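Local coordinates for CRISPR system Cmr subunit Cmr6 (Pyrococcus furiosus, PDB 4W8V), which forms, together with Cmr1, the cap of the elongated type III-B Cmr ribonucleoprotein complex, an RNA-guided CRISPR defence against invading nucleic acids, at residues A[108-117]-A[217-228]; A[88-97]-A[126-136]. All blocks are in the same frame, centred on the assembly; numbering follows the deposited sequence.

Contact 1 (108-117 with 217-228) and contact 2 (88-97 with 126-136) have centres about 18 Å apart and lie about 11 Å and 17 Å from the centre of the chain. Along the sequence their segments alternate: 88-97, 108-117, 126-136, 217-228. Helices 93-96, 108-116 and 122-133 follow one another, whereas helix 212-228 returns after four intervening strands. Helix 122-133 joins the two contacts: Glu128 forms a salt bridge with Lys217, and Leu129 packs on Phe113 and Phe117. Because helix 122-133 packs on both, the two contacts share one helical part of this RAMP-family fragment of Cmr6.

Contact 1 (A[108-117]-A[217-228]); sequences RLCKEFLRIF and KAFSLVKLALRD
Asp228 OD2 is gripped by three N-H groups: NH1 and NH2 of Arg108, each 3.0 Å from OD2 with the NH2 bond weak, and a weak third from Arg227 NH2. Both Arg108 bonds are bent, with N-H...O angles near 140°, because one oxygen serves both nitrogens. NH1 approaches OD2 from above the carboxylate plane. Arg227 NE bonds to the other oxygen, Asp228 OD1, at 3.1 Å, while its NH2 is shared between OD2 and a weak bond across the helices to Glu112 OE2. Arg115 NE holds the other Glu112 oxygen, OE1, so the five residues form one salt-bridge network. Its carboxylates would be expected to offset the closeness of the Arg108 and Arg227 guanidinium groups.

Beside this polar end the interface is apolar. Leu224, with CG anti to the backbone N (chi1 -173°), reaches across so that CD2 lies 3.7 Å from Glu112 CB. Ile116 CD1 presses on Ser220 CB at 3.5 Å, and Ile116 CG2 lies over the Lys217 backbone. Leu221 divides its branches: CD2 meets Phe113 CD2, and CD1 comes to the edge of the Phe117 ring, 3.9 Å from CZ. The aliphatic chain of Lys217 runs past that ring, CD being 3.7 Å from Phe117 CD1, on its way to Glu128.

The helix axes approach to 10.2 Å at 161°, a nearly antiparallel pair. Helix 52-68 packs against Phe113, Leu221 and Leu224, helix 122-133 receives Phe113 and Phe117, and Phe219 and Leu226 of helix 212-228 rest on strand 13-21.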
# COMPACT_ATOMS: atom_id res chain seq x y z
N ARG A 108 -1.65 13.71 11.44
CA ARG A 108 -2.78 12.82 11.65
C ARG A 108 -2.35 11.38 11.41
O ARG A 108 -2.63 10.49 12.20
CB ARG A 108 -3.94 13.19 10.73
CG ARG A 108 -5.26 12.53 11.07
CD ARG A 108 -6.26 12.93 10.02
NE ARG A 108 -5.73 12.67 8.69
CZ ARG A 108 -5.92 11.54 8.02
NH1 ARG A 108 -6.66 10.57 8.56
NH2 ARG A 108 -5.38 11.38 6.82
N LEU A 109 -1.62 11.15 10.31
CA LEU A 109 -1.17 9.81 9.97
C LEU A 109 -0.27 9.27 11.08
O LEU A 109 -0.34 8.09 11.42
CB LEU A 109 -0.43 9.80 8.63
CG LEU A 109 -1.29 10.05 7.39
CD1 LEU A 109 -0.44 10.02 6.13
CD2 LEU A 109 -2.43 9.04 7.29
N CYS A 110 0.56 10.14 11.64
CA CYS A 110 1.39 9.76 12.77
C CYS A 110 0.55 9.38 13.99
O CYS A 110 0.84 8.38 14.64
CB CYS A 110 2.34 10.90 13.12
SG CYS A 110 3.46 10.50 14.47
N LYS A 111 -0.48 10.17 14.29
CA LYS A 111 -1.38 9.86 15.40
C LYS A 111 -2.02 8.49 15.20
O LYS A 111 -2.01 7.66 16.10
CB LYS A 111 -2.50 10.92 15.53
CG LYS A 111 -2.05 12.35 15.72
CD LYS A 111 -1.73 12.68 17.17
CE LYS A 111 -1.39 14.16 17.36
NZ LYS A 111 -2.55 15.06 17.08
N GLU A 112 -2.57 8.26 14.01
CA GLU A 112 -3.23 7.01 13.68
C GLU A 112 -2.28 5.83 13.81
O GLU A 112 -2.64 4.77 14.29
CB GLU A 112 -3.79 7.06 12.25
CG GLU A 112 -4.96 7.99 12.06
CD GLU A 112 -6.28 7.34 12.40
OE1 GLU A 112 -6.37 6.68 13.46
OE2 GLU A 112 -7.23 7.47 11.60
N PHE A 113 -1.05 6.05 13.37
CA PHE A 113 -0.00 5.04 13.44
C PHE A 113 0.24 4.60 14.88
O PHE A 113 0.34 3.41 15.17
CB PHE A 113 1.28 5.59 12.84
CG PHE A 113 2.44 4.66 12.93
CD1 PHE A 113 3.41 4.84 13.91
CD2 PHE A 113 2.59 3.63 12.02
CE1 PHE A 113 4.49 3.99 13.99
CE2 PHE A 113 3.68 2.78 12.09
CZ PHE A 113 4.63 2.96 13.08
N LEU A 114 0.36 5.57 15.77
CA LEU A 114 0.66 5.32 17.17
C LEU A 114 -0.51 4.67 17.89
O LEU A 114 -0.31 3.97 18.88
CB LEU A 114 1.05 6.63 17.85
CG LEU A 114 2.40 7.13 17.37
CD1 LEU A 114 2.63 8.59 17.77
CD2 LEU A 114 3.49 6.23 17.93
N ARG A 115 -1.73 4.89 17.40
CA ARG A 115 -2.90 4.24 17.98
C ARG A 115 -2.85 2.73 17.74
O ARG A 115 -3.23 1.95 18.61
CB ARG A 115 -4.19 4.83 17.42
CG ARG A 115 -4.45 6.26 17.85
CD ARG A 115 -5.83 6.74 17.42
NE ARG A 115 -5.78 7.79 16.40
CZ ARG A 115 -5.80 9.10 16.65
NH1 ARG A 115 -5.87 9.54 17.90
NH2 ARG A 115 -5.76 9.97 15.66
N ILE A 116 -2.36 2.32 16.56
CA ILE A 116 -2.24 0.90 16.24
C ILE A 116 -1.26 0.21 17.19
O ILE A 116 -1.52 -0.89 17.68
CB ILE A 116 -1.75 0.63 14.80
CG1 ILE A 116 -2.50 1.46 13.75
CG2 ILE A 116 -1.81 -0.85 14.48
CD1 ILE A 116 -3.97 1.33 13.80
N PHE A 117 -0.13 0.86 17.43
CA PHE A 117 0.95 0.21 18.16
C PHE A 117 0.96 0.49 19.66
O PHE A 117 1.99 0.35 20.31
CB PHE A 117 2.29 0.61 17.55
CG PHE A 117 2.51 -0.00 16.21
CD1 PHE A 117 2.90 -1.33 16.10
CD2 PHE A 117 2.28 0.71 15.05
CE1 PHE A 117 3.09 -1.91 14.87
CE2 PHE A 117 2.46 0.13 13.82
CZ PHE A 117 2.86 -1.18 13.72
N LYS A 217 -2.32 -5.85 13.51
CA LYS A 217 -1.73 -4.53 13.39
C LYS A 217 -1.48 -4.22 11.92
O LYS A 217 -1.78 -3.12 11.45
CB LYS A 217 -0.42 -4.46 14.18
CG LYS A 217 -0.61 -4.63 15.67
CD LYS A 217 0.66 -4.29 16.41
CE LYS A 217 0.52 -4.59 17.90
NZ LYS A 217 1.77 -4.29 18.65
N ALA A 218 -0.96 -5.22 11.20
CA ALA A 218 -0.70 -5.11 9.77
C ALA A 218 -1.96 -4.73 9.02
O ALA A 218 -1.95 -3.86 8.15
CB ALA A 218 -0.13 -6.43 9.23
N PHE A 219 -3.05 -5.38 9.38
CA PHE A 219 -4.34 -5.13 8.75
C PHE A 219 -4.78 -3.69 8.98
O PHE A 219 -5.39 -3.07 8.11
CB PHE A 219 -5.38 -6.11 9.31
CG PHE A 219 -6.71 -6.02 8.61
CD1 PHE A 219 -6.88 -6.54 7.34
CD2 PHE A 219 -7.78 -5.39 9.22
CE1 PHE A 219 -8.09 -6.44 6.69
CE2 PHE A 219 -9.01 -5.30 8.58
CZ PHE A 219 -9.16 -5.83 7.31
N SER A 220 -4.46 -3.17 10.15
CA SER A 220 -4.88 -1.82 10.52
C SER A 220 -4.09 -0.79 9.72
O SER A 220 -4.61 0.24 9.32
CB SER A 220 -4.69 -1.61 12.02
OG SER A 220 -5.73 -2.23 12.75
N LEU A 221 -2.82 -1.10 9.48
CA LEU A 221 -2.01 -0.25 8.64
C LEU A 221 -2.54 -0.28 7.20
O LEU A 221 -2.60 0.74 6.54
CB LEU A 221 -0.55 -0.69 8.70
CG LEU A 221 0.17 -0.33 10.01
CD1 LEU A 221 1.58 -0.86 10.01
CD2 LEU A 221 0.14 1.18 10.25
N VAL A 222 -2.97 -1.45 6.74
CA VAL A 222 -3.45 -1.59 5.37
C VAL A 222 -4.73 -0.79 5.16
O VAL A 222 -4.89 -0.09 4.14
CB VAL A 222 -3.68 -3.08 5.04
CG1 VAL A 222 -4.60 -3.26 3.83
CG2 VAL A 222 -2.35 -3.78 4.83
N LYS A 223 -5.63 -0.88 6.15
CA LYS A 223 -6.82 -0.05 6.21
C LYS A 223 -6.47 1.41 6.07
O LYS A 223 -7.02 2.13 5.24
CB LYS A 223 -7.55 -0.25 7.55
CG LYS A 223 -8.78 -1.13 7.53
CD LYS A 223 -9.41 -1.27 8.92
CE LYS A 223 -10.25 -0.05 9.29
NZ LYS A 223 -11.49 0.04 8.47
N LEU A 224 -5.57 1.84 6.94
CA LEU A 224 -5.12 3.22 6.98
C LEU A 224 -4.60 3.65 5.62
O LEU A 224 -4.94 4.70 5.09
CB LEU A 224 -4.05 3.37 8.07
CG LEU A 224 -3.51 4.74 8.46
CD1 LEU A 224 -4.64 5.74 8.68
CD2 LEU A 224 -2.68 4.57 9.71
N ALA A 225 -3.78 2.79 5.02
CA ALA A 225 -3.13 3.13 3.75
C ALA A 225 -4.11 3.17 2.56
O ALA A 225 -3.97 4.00 1.66
CB ALA A 225 -1.99 2.13 3.49
N LEU A 226 -5.14 2.32 2.58
CA LEU A 226 -6.11 2.28 1.47
C LEU A 226 -7.07 3.46 1.51
O LEU A 226 -7.56 3.91 0.48
CB LEU A 226 -6.91 0.97 1.49
CG LEU A 226 -6.14 -0.35 1.32
CD1 LEU A 226 -7.11 -1.56 1.35
CD2 LEU A 226 -5.29 -0.39 0.07
N ARG A 227 -7.36 3.95 2.71
CA ARG A 227 -8.26 5.08 2.86
C ARG A 227 -7.55 6.39 2.53
O ARG A 227 -8.06 7.20 1.78
CB ARG A 227 -8.80 5.12 4.29
CG ARG A 227 -9.90 6.12 4.55
CD ARG A 227 -10.24 6.13 6.04
NE ARG A 227 -9.12 6.62 6.84
CZ ARG A 227 -8.83 6.22 8.07
NH1 ARG A 227 -9.56 5.29 8.66
NH2 ARG A 227 -7.79 6.74 8.71
N ASP A 228 -6.34 6.57 3.06
CA ASP A 228 -5.69 7.88 2.99
C ASP A 228 -4.61 8.04 1.91
O ASP A 228 -4.33 9.15 1.49
CB ASP A 228 -5.09 8.23 4.37
CG ASP A 228 -6.18 8.42 5.44
OD1 ASP A 228 -7.37 8.54 5.08
OD2 ASP A 228 -5.84 8.46 6.64

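Contact 2 (A[88-97]-A[126-136]); sequences FMKGDPKEIL and IDELIRIFGTQ
Phe88 and Ile126 meet at the edge of the aromatic ring, where Ile126 CD1 lies 3.8 Å from Phe88 CZ. Leu129 CB approaches the same ring obliquely, near CE1. Ile126 CD1 also touches Leu97 CD1 at 3.9 Å, so one methyl group joins residues from both ends of segment 88-97. Pro93 fills the next place: its CG is 3.6 Å from Ile130 CG1 and also meets Thr135 CG2. Lys94 bends at chi2 (61°) and chi4, carrying NZ to Asp127, where it meets the syn lone pair of OD1 at 2.9 Å and bonds weakly to OD2.

Pro93 is itself held against the aromatic group, its CB standing 3.6 Å above the plane of the Phe88 ring and over the centre. Asp92 occupies the N-cap position of helix 93-96, its OD1 accepting a weak bond from Lys94 N. A water joins the last turn of helix 77-90 and Gly91 to the chain after helix 122-133, donating to Phe88 O at 2.6 Å and to Gly91 O at 2.7 Å while accepting from Gln136 N. Gly134 leaves that helix with positive phi (85°). Behind Phe88, helix 52-68 supplies Tyr64 and Leu67.

Apolar packing thus sets the fit of Phe88 and Pro93, while the salt bridge at the partly exposed side and the water are consistent with fixing how the two segments sit against each other.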
# COMPACT_ATOMS: atom_id res chain seq x y z
N PHE A 88 14.78 0.80 5.86
CA PHE A 88 13.94 -0.38 5.96
C PHE A 88 14.10 -1.31 4.75
O PHE A 88 14.11 -2.52 4.90
CB PHE A 88 12.49 0.02 6.13
CG PHE A 88 12.06 0.17 7.56
CD1 PHE A 88 11.62 -0.93 8.28
CD2 PHE A 88 12.09 1.40 8.19
CE1 PHE A 88 11.22 -0.82 9.60
CE2 PHE A 88 11.68 1.52 9.51
CZ PHE A 88 11.25 0.41 10.21
N MET A 89 14.23 -0.73 3.56
CA MET A 89 14.20 -1.54 2.34
C MET A 89 15.57 -2.07 1.89
O MET A 89 15.64 -3.14 1.26
CB MET A 89 13.55 -0.74 1.21
CG MET A 89 12.10 -0.32 1.49
SD MET A 89 11.22 0.40 0.08
CE MET A 89 10.99 -1.07 -0.92
N LYS A 90 16.64 -1.35 2.20
CA LYS A 90 17.97 -1.70 1.69
C LYS A 90 18.97 -2.04 2.79
O LYS A 90 19.84 -2.89 2.60
CB LYS A 90 18.52 -0.55 0.83
CG LYS A 90 17.83 -0.41 -0.52
CD LYS A 90 17.98 0.99 -1.08
CE LYS A 90 19.43 1.36 -1.33
NZ LYS A 90 19.56 2.75 -1.86
N GLY A 91 18.86 -1.37 3.93
CA GLY A 91 19.82 -1.55 5.00
C GLY A 91 19.25 -2.16 6.26
O GLY A 91 18.33 -2.98 6.20
N ASP A 92 19.81 -1.76 7.39
CA ASP A 92 19.36 -2.19 8.70
C ASP A 92 18.57 -1.07 9.35
O ASP A 92 19.15 -0.07 9.78
CB ASP A 92 20.56 -2.58 9.58
CG ASP A 92 20.16 -3.16 10.92
OD1 ASP A 92 18.95 -3.22 11.24
OD2 ASP A 92 21.07 -3.56 11.68
N PRO A 93 17.24 -1.23 9.43
CA PRO A 93 16.42 -0.17 10.02
C PRO A 93 16.74 0.05 11.50
O PRO A 93 16.82 1.20 11.94
CB PRO A 93 14.99 -0.69 9.84
CG PRO A 93 15.14 -2.17 9.74
CD PRO A 93 16.44 -2.39 9.03
N LYS A 94 16.95 -1.04 12.23
CA LYS A 94 17.25 -0.98 13.66
C LYS A 94 18.43 -0.06 13.95
O LYS A 94 18.36 0.80 14.82
CB LYS A 94 17.53 -2.39 14.19
CG LYS A 94 17.22 -2.56 15.67
CD LYS A 94 15.75 -2.30 15.95
CE LYS A 94 15.46 -2.37 17.43
NZ LYS A 94 15.80 -3.70 18.00
N GLU A 95 19.51 -0.25 13.20
CA GLU A 95 20.73 0.53 13.36
C GLU A 95 20.52 2.01 13.03
O GLU A 95 20.87 2.88 13.82
CB GLU A 95 21.84 -0.05 12.48
N ILE A 96 19.94 2.27 11.87
CA ILE A 96 19.82 3.64 11.37
C ILE A 96 18.79 4.47 12.14
O ILE A 96 18.97 5.68 12.32
CB ILE A 96 19.45 3.65 9.86
CG1 ILE A 96 20.38 2.72 9.09
CG2 ILE A 96 19.51 5.06 9.30
CD1 ILE A 96 20.31 2.86 7.58
N LEU A 97 17.73 3.84 12.61
CA LEU A 97 16.69 4.58 13.33
C LEU A 97 16.78 4.40 14.84
O LEU A 97 15.77 4.53 15.55
CB LEU A 97 15.31 4.14 12.85
CG LEU A 97 15.10 4.15 11.34
CD1 LEU A 97 13.65 3.85 11.05
CD2 LEU A 97 15.52 5.47 10.73
N ILE A 126 9.82 -0.68 15.68
CA ILE A 126 10.72 -0.98 14.58
C ILE A 126 10.83 -2.49 14.40
O ILE A 126 10.88 -2.99 13.28
CB ILE A 126 12.12 -0.38 14.83
CG1 ILE A 126 12.03 1.14 14.96
CG2 ILE A 126 13.07 -0.75 13.70
CD1 ILE A 126 11.67 1.82 13.68
N ASP A 127 10.84 -3.22 15.51
CA ASP A 127 10.96 -4.68 15.47
C ASP A 127 9.71 -5.33 14.90
O ASP A 127 9.80 -6.26 14.11
CB ASP A 127 11.26 -5.23 16.86
CG ASP A 127 12.65 -4.90 17.32
OD1 ASP A 127 13.55 -4.82 16.46
OD2 ASP A 127 12.85 -4.73 18.54
N GLU A 128 8.55 -4.84 15.30
CA GLU A 128 7.30 -5.38 14.80
C GLU A 128 7.17 -5.10 13.31
O GLU A 128 6.62 -5.92 12.57
CB GLU A 128 6.11 -4.81 15.57
CG GLU A 128 6.02 -5.30 17.02
CD GLU A 128 4.62 -5.23 17.58
OE1 GLU A 128 4.12 -4.11 17.80
OE2 GLU A 128 4.01 -6.31 17.80
N LEU A 129 7.70 -3.96 12.88
CA LEU A 129 7.65 -3.57 11.47
C LEU A 129 8.67 -4.36 10.67
O LEU A 129 8.41 -4.71 9.52
CB LEU A 129 7.91 -2.06 11.31
CG LEU A 129 6.84 -1.12 11.85
CD1 LEU A 129 7.35 0.31 11.89
CD2 LEU A 129 5.58 -1.20 11.01
N ILE A 130 9.83 -4.61 11.27
CA ILE A 130 10.79 -5.53 10.69
C ILE A 130 10.11 -6.89 10.47
O ILE A 130 10.26 -7.50 9.42
CB ILE A 130 12.04 -5.69 11.58
CG1 ILE A 130 12.91 -4.43 11.48
CG2 ILE A 130 12.85 -6.90 11.16
CD1 ILE A 130 14.08 -4.41 12.45
N ARG A 131 9.34 -7.35 11.44
CA ARG A 131 8.67 -8.64 11.31
C ARG A 131 7.54 -8.62 10.28
O ARG A 131 7.35 -9.59 9.55
CB ARG A 131 8.14 -9.10 12.67
CG ARG A 131 9.24 -9.36 13.69
CD ARG A 131 8.65 -9.64 15.04
NE ARG A 131 7.62 -10.67 14.92
CZ ARG A 131 6.55 -10.75 15.71
NH1 ARG A 131 6.37 -9.87 16.69
NH2 ARG A 131 5.67 -11.72 15.51
N ILE A 132 6.78 -7.53 10.23
CA ILE A 132 5.65 -7.43 9.31
C ILE A 132 6.09 -7.46 7.85
O ILE A 132 5.56 -8.25 7.05
CB ILE A 132 4.83 -6.16 9.59
CG1 ILE A 132 4.07 -6.30 10.91
CG2 ILE A 132 3.84 -5.88 8.45
CD1 ILE A 132 3.29 -5.06 11.31
N PHE A 133 7.06 -6.62 7.51
CA PHE A 133 7.46 -6.39 6.12
C PHE A 133 8.72 -7.17 5.72
O PHE A 133 8.92 -7.49 4.54
CB PHE A 133 7.69 -4.90 5.88
CG PHE A 133 6.46 -4.06 6.08
CD1 PHE A 133 5.44 -4.07 5.14
CD2 PHE A 133 6.32 -3.26 7.20
CE1 PHE A 133 4.30 -3.30 5.32
CE2 PHE A 133 5.18 -2.49 7.38
CZ PHE A 133 4.17 -2.52 6.44
N GLY A 134 9.56 -7.47 6.70
CA GLY A 134 10.83 -8.12 6.45
C GLY A 134 11.87 -7.08 6.11
O GLY A 134 11.57 -5.91 5.99
N THR A 135 13.12 -7.53 5.99
CA THR A 135 14.22 -6.68 5.57
C THR A 135 15.11 -7.45 4.60
O THR A 135 14.74 -8.51 4.10
CB THR A 135 15.09 -6.21 6.75
OG1 THR A 135 15.68 -7.33 7.40
CG2 THR A 135 14.25 -5.43 7.75
N GLN A 136 16.29 -6.91 4.32
CA GLN A 136 17.23 -7.57 3.44
C GLN A 136 17.74 -8.88 4.06
O GLN A 136 18.06 -9.82 3.34
CB GLN A 136 18.41 -6.66 3.10
CG GLN A 136 18.19 -5.78 1.87
CD GLN A 136 17.83 -6.58 0.63
OE1 GLN A 136 18.18 -7.76 0.50
NE2 GLN A 136 17.11 -5.95 -0.29
O HOH W 1 16.36 -3.87 4.58